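Local coordinates for protein Exo beta-1,2-glucooligosaccharide sophorohydrolase (non-reducing end) (Parabacteroides distasonis ATCC 8503, PDB 5Z06) that hydrolyses linear beta-1,2-glucan and beta-1,2-glucooligosaccharides of four or more units, acting as an exo-type enzyme that releases sophorose from the non-reducing end, at residues A[335-340]-A[407-412]; A[289-294]-A[669-674]; A[436-439]-A[444-447]. All coordinates share one frame; numbering follows the deposited sequence.

Interaction 1 (A[335-340]-A[407-412]); sequences AGIERG and QYFNQE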
loop_
_atom_site.group_PDB
_atom_site.type_symbol
_atom_site.label_atom_id
_atom_site.label_comp_id
_atom_site.label_asym_id
_atom_site.label_seq_id
_atom_site.Cartn_x
_atom_site.Cartn_y
_atom_site.Cartn_z
ATOM N N ALA A 335 -15.392 -0.880 13.205
ATOM C CA ALA A 335 -14.507 -0.722 14.354
ATOM C C ALA A 335 -14.360 0.752 14.693
ATOM O O ALA A 335 -14.416 1.118 15.856
ATOM C CB ALA A 335 -13.132 -1.317 14.076
ATOM N N GLY A 336 -14.157 1.565 13.656
ATOM C CA GLY A 336 -13.921 2.988 13.799
ATOM C C GLY A 336 -15.112 3.691 14.421
ATOM O O GLY A 336 -14.938 4.663 15.169
ATOM N N ILE A 337 -16.312 3.188 14.131
ATOM C CA ILE A 337 -17.519 3.715 14.759
ATOM C C ILE A 337 -17.512 3.361 16.254
ATOM O O ILE A 337 -17.737 4.228 17.103
ATOM C CB ILE A 337 -18.807 3.185 14.119
ATOM C CG1 ILE A 337 -18.903 3.626 12.655
ATOM C CG2 ILE A 337 -20.020 3.725 14.881
ATOM C CD1 ILE A 337 -19.922 2.845 11.854
ATOM N N GLU A 338 -17.247 2.093 16.561
ATOM C CA GLU A 338 -17.181 1.650 17.951
ATOM C C GLU A 338 -16.118 2.384 18.726
ATOM O O GLU A 338 -16.358 2.766 19.853
ATOM C CB GLU A 338 -16.925 0.145 18.076
ATOM C CG GLU A 338 -18.162 -0.717 17.985
ATOM C CD GLU A 338 -19.248 -0.307 18.947
ATOM O OE1 GLU A 338 -19.096 -0.502 20.154
ATOM O OE2 GLU A 338 -20.242 0.237 18.475
ATOM N N ARG A 339 -14.953 2.590 18.120
ATOM C CA ARG A 339 -13.870 3.348 18.764
ATOM C C ARG A 339 -14.080 4.854 18.794
ATOM O O ARG A 339 -13.200 5.577 19.275
ATOM C CB ARG A 339 -12.564 3.087 18.031
ATOM C CG ARG A 339 -12.044 1.695 18.204
ATOM C CD ARG A 339 -11.307 1.563 19.517
ATOM N NE ARG A 339 -11.430 0.218 20.024
ATOM C CZ ARG A 339 -11.211 -0.152 21.286
ATOM N NH1 ARG A 339 -10.837 0.732 22.197
ATOM N NH2 ARG A 339 -11.384 -1.416 21.645
ATOM N N GLY A 340 -15.186 5.335 18.225
ATOM C CA GLY A 340 -15.522 6.748 18.232
ATOM C C GLY A 340 -14.647 7.614 17.346
ATOM O O GLY A 340 -14.551 8.806 17.592
ATOM N N GLN A 407 -24.843 -7.008 10.785
ATOM C CA GLN A 407 -25.091 -7.300 12.182
ATOM C C GLN A 407 -24.858 -6.098 13.052
ATOM O O GLN A 407 -25.497 -5.969 14.067
ATOM C CB GLN A 407 -24.210 -8.455 12.640
ATOM C CG GLN A 407 -24.542 -9.737 11.919
ATOM C CD GLN A 407 -25.989 -10.088 12.110
ATOM O OE1 GLN A 407 -26.818 -9.747 11.288
ATOM N NE2 GLN A 407 -26.299 -10.692 13.247
ATOM N N TYR A 408 -23.918 -5.238 12.662
ATOM C CA TYR A 408 -23.637 -4.026 13.394
ATOM C C TYR A 408 -24.788 -3.038 13.333
ATOM O O TYR A 408 -25.193 -2.512 14.378
ATOM C CB TYR A 408 -22.373 -3.332 12.875
ATOM C CG TYR A 408 -21.950 -2.180 13.764
ATOM C CD1 TYR A 408 -21.395 -2.414 15.013
ATOM C CD2 TYR A 408 -22.120 -0.877 13.370
ATOM C CE1 TYR A 408 -21.005 -1.369 15.838
ATOM C CE2 TYR A 408 -21.724 0.171 14.185
ATOM C CZ TYR A 408 -21.172 -0.088 15.419
ATOM O OH TYR A 408 -20.793 0.961 16.230
ATOM N N PHE A 409 -25.286 -2.778 12.122
ATOM C CA PHE A 409 -26.310 -1.762 11.905
ATOM C C PHE A 409 -27.678 -2.389 12.116
ATOM O O PHE A 409 -28.439 -2.603 11.181
ATOM C CB PHE A 409 -26.173 -1.126 10.523
ATOM C CG PHE A 409 -24.912 -0.335 10.355
ATOM C CD1 PHE A 409 -24.752 0.887 11.020
ATOM C CD2 PHE A 409 -23.874 -0.795 9.529
ATOM C CE1 PHE A 409 -23.590 1.625 10.857
ATOM C CE2 PHE A 409 -22.711 -0.067 9.381
ATOM C CZ PHE A 409 -22.562 1.136 10.058
ATOM N N ASN A 410 -27.969 -2.655 13.382
ATOM C CA ASN A 410 -29.118 -3.442 13.808
ATOM C C ASN A 410 -30.226 -2.575 14.402
ATOM O O ASN A 410 -31.153 -3.095 15.000
ATOM C CB ASN A 410 -28.658 -4.436 14.871
ATOM C CG ASN A 410 -28.262 -3.759 16.176
ATOM O OD1 ASN A 410 -27.885 -2.593 16.203
ATOM N ND2 ASN A 410 -28.329 -4.507 17.262
ATOM N N GLN A 411 -30.124 -1.265 14.260
ATOM C CA GLN A 411 -31.108 -0.383 14.871
ATOM C C GLN A 411 -32.378 -0.377 14.027
ATOM O O GLN A 411 -32.321 -0.528 12.799
ATOM C CB GLN A 411 -30.583 1.042 14.965
ATOM C CG GLN A 411 -29.300 1.186 15.743
ATOM C CD GLN A 411 -29.515 1.902 17.019
ATOM O OE1 GLN A 411 -30.284 1.454 17.870
ATOM N NE2 GLN A 411 -28.853 3.037 17.167
ATOM N N GLU A 412 -33.504 -0.153 14.702
ATOM C CA GLU A 412 -34.794 -0.087 14.075
ATOM C C GLU A 412 -35.056 1.347 13.692
ATOM O O GLU A 412 -35.823 2.062 14.356
ATOM C CB GLU A 412 -35.880 -0.622 15.017
ATOM C CG GLU A 412 -35.785 -2.096 15.331
ATOM C CD GLU A 412 -35.817 -2.991 14.092
ATOM O OE1 GLU A 412 -36.210 -2.547 12.983
ATOM O OE2 GLU A 412 -35.433 -4.171 14.226
#
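E338 and Y408 stand 9.7 Å apart at their CA atoms, each at the C-terminal end of its helix, so the last turns of helices 323-338 and 392-408 meet through side chains alone. Y408 does most of the reaching. With CG anti to the backbone N (chi1 -171°), its ring extends across the gap and donates its phenol proton from OH to OE2 of E338. The modelled separation is 2.4 Å, so short that its exact value is doubtful. The glutamate chain bends at chi2 to bring the carboxylate to the ring's edge, with the two planes 70° apart. Glutamate suits this exposed place, its carboxylate taking the phenol of the buried Y408.

Both helices belong to the catalytic domain, whose helices pack as in the (alpha/alpha)6 barrel of glycoside hydrolase family GH144. Helix 323-338 ends in a Schellman motif at G340, a residue whose positive phi (71°) a side chain would disfavour.

Deeper in, I337 offers a branched, wholly apolar chain: its CD1 lies 3.6 Å from CZ of F409 and 4.0 Å from CE2 of Y408. The two aromatic residues also pack together, Y408 CD2 sitting over the centre of the F409 ring, 3.7 Å above its plane. F409 centres an inverse gamma turn beyond the helix, and its ring meets F351 of helix 344-360.

Interaction 2 (A[289-294]-A[669-674]); sequences DMVQEA and APVTVM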
loop_
_atom_site.group_PDB
_atom_site.type_symbol
_atom_site.label_atom_id
_atom_site.label_comp_id
_atom_site.label_asym_id
_atom_site.label_seq_id
_atom_site.Cartn_x
_atom_site.Cartn_y
_atom_site.Cartn_z
ATOM N N ASP A 289 -5.030 2.598 19.639
ATOM C CA ASP A 289 -5.994 3.569 19.134
ATOM C C ASP A 289 -5.487 4.294 17.923
ATOM O O ASP A 289 -6.219 4.483 16.973
ATOM C CB ASP A 289 -6.336 4.663 20.180
ATOM C CG ASP A 289 -7.091 4.134 21.369
ATOM O OD1 ASP A 289 -7.658 3.043 21.307
ATOM O OD2 ASP A 289 -7.110 4.826 22.398
ATOM N N MET A 290 -4.257 4.775 18.016
ATOM C CA MET A 290 -3.638 5.552 16.956
ATOM C C MET A 290 -3.453 4.687 15.712
ATOM O O MET A 290 -3.772 5.114 14.613
ATOM C CB MET A 290 -2.277 6.073 17.419
ATOM C CG MET A 290 -1.446 6.751 16.350
ATOM S SD MET A 290 0.224 6.928 16.983
ATOM C CE MET A 290 0.968 5.345 16.571
ATOM N N VAL A 291 -2.941 3.480 15.893
ATOM C CA VAL A 291 -2.701 2.603 14.755
ATOM C C VAL A 291 -4.023 2.249 14.076
ATOM O O VAL A 291 -4.129 2.307 12.866
ATOM C CB VAL A 291 -1.915 1.355 15.153
ATOM C CG1 VAL A 291 -1.811 0.372 13.983
ATOM C CG2 VAL A 291 -0.518 1.760 15.596
ATOM N N GLN A 292 -5.023 1.901 14.872
ATOM C CA GLN A 292 -6.322 1.595 14.345
ATOM C C GLN A 292 -6.866 2.786 13.576
ATOM O O GLN A 292 -7.395 2.624 12.485
ATOM C CB GLN A 292 -7.284 1.271 15.480
ATOM C CG GLN A 292 -7.107 -0.102 16.071
ATOM C CD GLN A 292 -8.271 -0.456 16.968
ATOM O OE1 GLN A 292 -8.418 0.105 18.048
ATOM N NE2 GLN A 292 -9.106 -1.394 16.523
ATOM N N GLU A 293 -6.726 3.982 14.156
ATOM C CA GLU A 293 -7.253 5.193 13.565
ATOM C C GLU A 293 -6.566 5.537 12.273
ATOM O O GLU A 293 -7.224 5.803 11.279
ATOM C CB GLU A 293 -7.120 6.379 14.525
ATOM C CG GLU A 293 -7.554 7.736 13.973
ATOM C CD GLU A 293 -6.890 8.902 14.712
ATOM O OE1 GLU A 293 -6.321 8.706 15.830
ATOM O OE2 GLU A 293 -6.924 10.028 14.164
ATOM N N ALA A 294 -5.248 5.572 12.287
ATOM C CA ALA A 294 -4.512 5.921 11.084
ATOM C C ALA A 294 -4.864 4.987 9.914
ATOM O O ALA A 294 -4.995 5.429 8.781
ATOM C CB ALA A 294 -3.026 5.889 11.348
ATOM N N ALA A 669 -6.608 -2.196 6.570
ATOM C CA ALA A 669 -7.820 -2.518 7.340
ATOM C C ALA A 669 -7.616 -3.722 8.262
ATOM O O ALA A 669 -8.089 -3.707 9.418
ATOM C CB ALA A 669 -9.013 -2.749 6.432
ATOM N N PRO A 670 -6.902 -4.769 7.781
ATOM C CA PRO A 670 -6.697 -5.882 8.695
ATOM C C PRO A 670 -6.068 -5.474 9.992
ATOM O O PRO A 670 -6.338 -6.093 11.015
ATOM C CB PRO A 670 -5.773 -6.807 7.909
ATOM C CG PRO A 670 -6.337 -6.671 6.541
ATOM C CD PRO A 670 -6.563 -5.171 6.410
ATOM N N VAL A 671 -5.264 -4.425 9.962
ATOM C CA VAL A 671 -4.609 -3.976 11.178
ATOM C C VAL A 671 -5.671 -3.425 12.141
ATOM O O VAL A 671 -5.761 -3.850 13.299
ATOM C CB VAL A 671 -3.535 -2.930 10.875
ATOM C CG1 VAL A 671 -2.918 -2.396 12.180
ATOM C CG2 VAL A 671 -2.478 -3.543 9.951
ATOM N N THR A 672 -6.492 -2.517 11.644
ATOM C CA THR A 672 -7.575 -1.968 12.470
ATOM C C THR A 672 -8.457 -3.088 12.994
ATOM O O THR A 672 -8.749 -3.156 14.174
ATOM C CB THR A 672 -8.418 -0.991 11.663
ATOM O OG1 THR A 672 -7.568 0.052 11.172
ATOM C CG2 THR A 672 -9.566 -0.370 12.515
ATOM N N VAL A 673 -8.837 -3.990 12.099
ATOM C CA VAL A 673 -9.854 -4.971 12.386
ATOM C C VAL A 673 -9.347 -6.000 13.365
ATOM O O VAL A 673 -10.034 -6.326 14.323
ATOM C CB VAL A 673 -10.308 -5.677 11.103
ATOM C CG1 VAL A 673 -11.156 -6.907 11.434
ATOM C CG2 VAL A 673 -11.096 -4.711 10.242
ATOM N N MET A 674 -8.145 -6.522 13.115
ATOM C CA MET A 674 -7.598 -7.558 13.996
ATOM C C MET A 674 -7.135 -6.970 15.306
ATOM O O MET A 674 -7.229 -7.618 16.338
ATOM C CB MET A 674 -6.485 -8.331 13.299
ATOM C CG MET A 674 -7.029 -9.091 12.109
ATOM S SD MET A 674 -8.167 -10.373 12.653
ATOM C CE MET A 674 -7.199 -11.829 12.312
#
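Q292 and T672 grip each other twice where segments 289-294 and 669-674 of helices 284-297 and 665-680 pass, axes 8.2 Å apart and N-to-C directions at 137°. T672 holds OG1 beside its backbone N (chi1 -58°), and from there the hydroxyl donates to O of Q292 at 2.9 Å, in the carbonyl plane and on a lone pair. The extended chain of Q292 sends NE2 to O of T672, 3.0 Å away along a nearly straight bond (163°). Threonine and glutamine suit a buried crossing because each brings a donor to a main-chain oxygen.

The tightest packing is between the valines: CG1 of V291 presses on CG1 of V671 at 3.5 Å, closer than usual for methyl groups. The carbon contact beside it is looser, CB of Q292 lying 4.1 Å from CG2 of T672, and the partly exposed D289 marks the more open end. Q292 NE2 also reaches E676, while its OE1 accepts from R679. Were Q292 replaced by an alanine, the side-chain bond to T672 O would probably be lost and E676 left without its amide mate, while R679 kept D289.

Strand 643-644 brings W643 against V291, whereas helix 323-338 packs on A669 and V673.

Interaction 3 (A[436-439]-A[444-447]); sequences KQFK and LYWH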
loop_
_atom_site.group_PDB
_atom_site.type_symbol
_atom_site.label_atom_id
_atom_site.label_comp_id
_atom_site.label_asym_id
_atom_site.label_seq_id
_atom_site.Cartn_x
_atom_site.Cartn_y
_atom_site.Cartn_z
ATOM N N LYS A 436 -18.841 -23.046 -8.784
ATOM C CA LYS A 436 -18.421 -24.432 -8.926
ATOM C C LYS A 436 -18.015 -24.792 -10.349
ATOM O O LYS A 436 -17.228 -25.717 -10.533
ATOM C CB LYS A 436 -19.530 -25.378 -8.470
ATOM C CG LYS A 436 -19.744 -25.387 -6.965
ATOM C CD LYS A 436 -20.937 -26.219 -6.550
ATOM C CE LYS A 436 -20.718 -27.681 -6.885
ATOM N NZ LYS A 436 -21.887 -28.484 -6.474
ATOM N N GLN A 437 -18.567 -24.090 -11.341
ATOM C CA GLN A 437 -18.280 -24.302 -12.760
ATOM C C GLN A 437 -18.985 -25.542 -13.275
ATOM O O GLN A 437 -19.633 -25.478 -14.302
ATOM C CB GLN A 437 -16.773 -24.353 -13.099
ATOM C CG GLN A 437 -16.484 -24.719 -14.566
ATOM C CD GLN A 437 -15.048 -24.494 -15.011
ATOM O OE1 GLN A 437 -14.157 -24.123 -14.226
ATOM N NE2 GLN A 437 -14.819 -24.704 -16.285
ATOM N N PHE A 438 -18.814 -26.662 -12.583
ATOM C CA PHE A 438 -19.554 -27.894 -12.868
ATOM C C PHE A 438 -20.407 -28.227 -11.673
ATOM O O PHE A 438 -20.022 -27.955 -10.541
ATOM C CB PHE A 438 -18.595 -29.065 -13.148
ATOM C CG PHE A 438 -17.475 -28.705 -14.070
ATOM C CD1 PHE A 438 -17.685 -28.640 -15.446
ATOM C CD2 PHE A 438 -16.220 -28.395 -13.573
ATOM C CE1 PHE A 438 -16.667 -28.294 -16.308
ATOM C CE2 PHE A 438 -15.189 -28.047 -14.441
ATOM C CZ PHE A 438 -15.416 -27.997 -15.812
ATOM N N LYS A 439 -21.537 -28.869 -11.936
ATOM C CA LYS A 439 -22.475 -29.295 -10.903
ATOM C C LYS A 439 -21.784 -30.203 -9.894
ATOM O O LYS A 439 -22.049 -30.136 -8.716
ATOM C CB LYS A 439 -23.662 -30.058 -11.517
ATOM C CG LYS A 439 -24.474 -29.319 -12.584
ATOM C CD LYS A 439 -25.238 -28.125 -12.017
ATOM C CE LYS A 439 -26.143 -27.500 -13.078
ATOM N NZ LYS A 439 -27.377 -26.914 -12.482
ATOM N N LEU A 444 -14.677 -24.785 -5.677
ATOM C CA LEU A 444 -15.060 -23.487 -6.167
ATOM C C LEU A 444 -13.967 -22.996 -7.078
ATOM O O LEU A 444 -12.801 -23.370 -6.912
ATOM C CB LEU A 444 -15.238 -22.478 -5.010
ATOM C CG LEU A 444 -16.500 -22.634 -4.184
ATOM C CD1 LEU A 444 -16.422 -21.758 -2.935
ATOM C CD2 LEU A 444 -17.714 -22.266 -5.032
ATOM N N TYR A 445 -14.349 -22.143 -8.031
ATOM C CA TYR A 445 -13.407 -21.398 -8.836
ATOM C C TYR A 445 -13.320 -19.945 -8.404
ATOM O O TYR A 445 -14.295 -19.355 -7.911
ATOM C CB TYR A 445 -13.733 -21.524 -10.307
ATOM C CG TYR A 445 -13.381 -22.910 -10.804
ATOM C CD1 TYR A 445 -14.197 -23.994 -10.502
ATOM C CD2 TYR A 445 -12.197 -23.151 -11.499
ATOM C CE1 TYR A 445 -13.872 -25.270 -10.916
ATOM C CE2 TYR A 445 -11.871 -24.428 -11.921
ATOM C CZ TYR A 445 -12.720 -25.474 -11.636
ATOM O OH TYR A 445 -12.419 -26.749 -12.018
ATOM N N TRP A 446 -12.123 -19.399 -8.589
ATOM C CA TRP A 446 -11.784 -18.040 -8.212
ATOM C C TRP A 446 -12.552 -17.044 -9.073
ATOM O O TRP A 446 -13.123 -16.081 -8.541
ATOM C CB TRP A 446 -10.268 -17.813 -8.340
ATOM C CG TRP A 446 -9.721 -16.722 -7.499
ATOM C CD1 TRP A 446 -10.142 -15.445 -7.455
ATOM C CD2 TRP A 446 -8.626 -16.818 -6.586
ATOM N NE1 TRP A 446 -9.399 -14.727 -6.549
ATOM C CE2 TRP A 446 -8.451 -15.542 -6.009
ATOM C CE3 TRP A 446 -7.764 -17.850 -6.211
ATOM C CZ2 TRP A 446 -7.483 -15.274 -5.051
ATOM C CZ3 TRP A 446 -6.784 -17.582 -5.266
ATOM C CH2 TRP A 446 -6.653 -16.305 -4.693
ATOM N N HIS A 447 -12.587 -17.278 -10.382
ATOM C CA HIS A 447 -13.072 -16.254 -11.306
ATOM C C HIS A 447 -14.129 -16.765 -12.234
ATOM O O HIS A 447 -14.144 -17.944 -12.573
ATOM C CB HIS A 447 -11.930 -15.709 -12.175
ATOM C CG HIS A 447 -10.702 -15.280 -11.422
ATOM N ND1 HIS A 447 -9.642 -16.130 -11.195
ATOM C CD2 HIS A 447 -10.320 -14.073 -10.941
ATOM C CE1 HIS A 447 -8.679 -15.479 -10.564
ATOM N NE2 HIS A 447 -9.064 -14.224 -10.405
#
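Y445 presents one ring face to Q437 and an edge to the backbone of K436. The Q437 chain, extended and with CG anti to the backbone N, runs obliquely past the tyrosine and brings one corner of its terminal amide over the centre of the ring, the two planes 65° apart. Nearer the backbone, CB of Q437 lies 3.7 Å from CE1 of Y445. That same CE1 comes within 3.4 Å of the K436 carbonyl oxygen, which lies near the ring plane.

The geometry at Q437 (phi 76°, psi -51°) is that of a classic gamma turn, in which F438 N makes a weak bond to K436 O. This tight reversal lies in the loop of the catalytic domain between helix 414-428 and strand 447-448, and it turns Q437 toward the tyrosine.

F438 points its ring edge at the phenol, with CE2 3.9 Å from OH of Y445, while CG of Q437 sits over one face of the F438 ring. A tyrosine suits this place: its ring accepts packing at face and edge, and its hydroxyl bonds to K459. The L444 side chain crosses the aliphatic part of K436 at a slant, its CD2 4.2 Å from the lysine CG. The lysine then bends at chi3, and its NZ donates to the K439 carbonyl oxygen at 2.8 Å.

Overall arrangement
All three contacts lie in the helical part of the chain, after the beta-rich N-terminal region that holds the calcium site. Interaction 2 spans the longest stretch of sequence, joining helix 284-297 to helix 665-680; interactions 1 and 3 follow one another within that span. Interactions 1 and 2 have centres 16 Å apart and touch: A335 meets T672, and R339 packs against Q292, so helix 323-338 and the residue just after it link the two. Interaction 3 is separate, its centre 34 Å from either of the others. A local loop contact sits apart from two linked helix contacts, the longer of which ties the first helix of this region to one of its last.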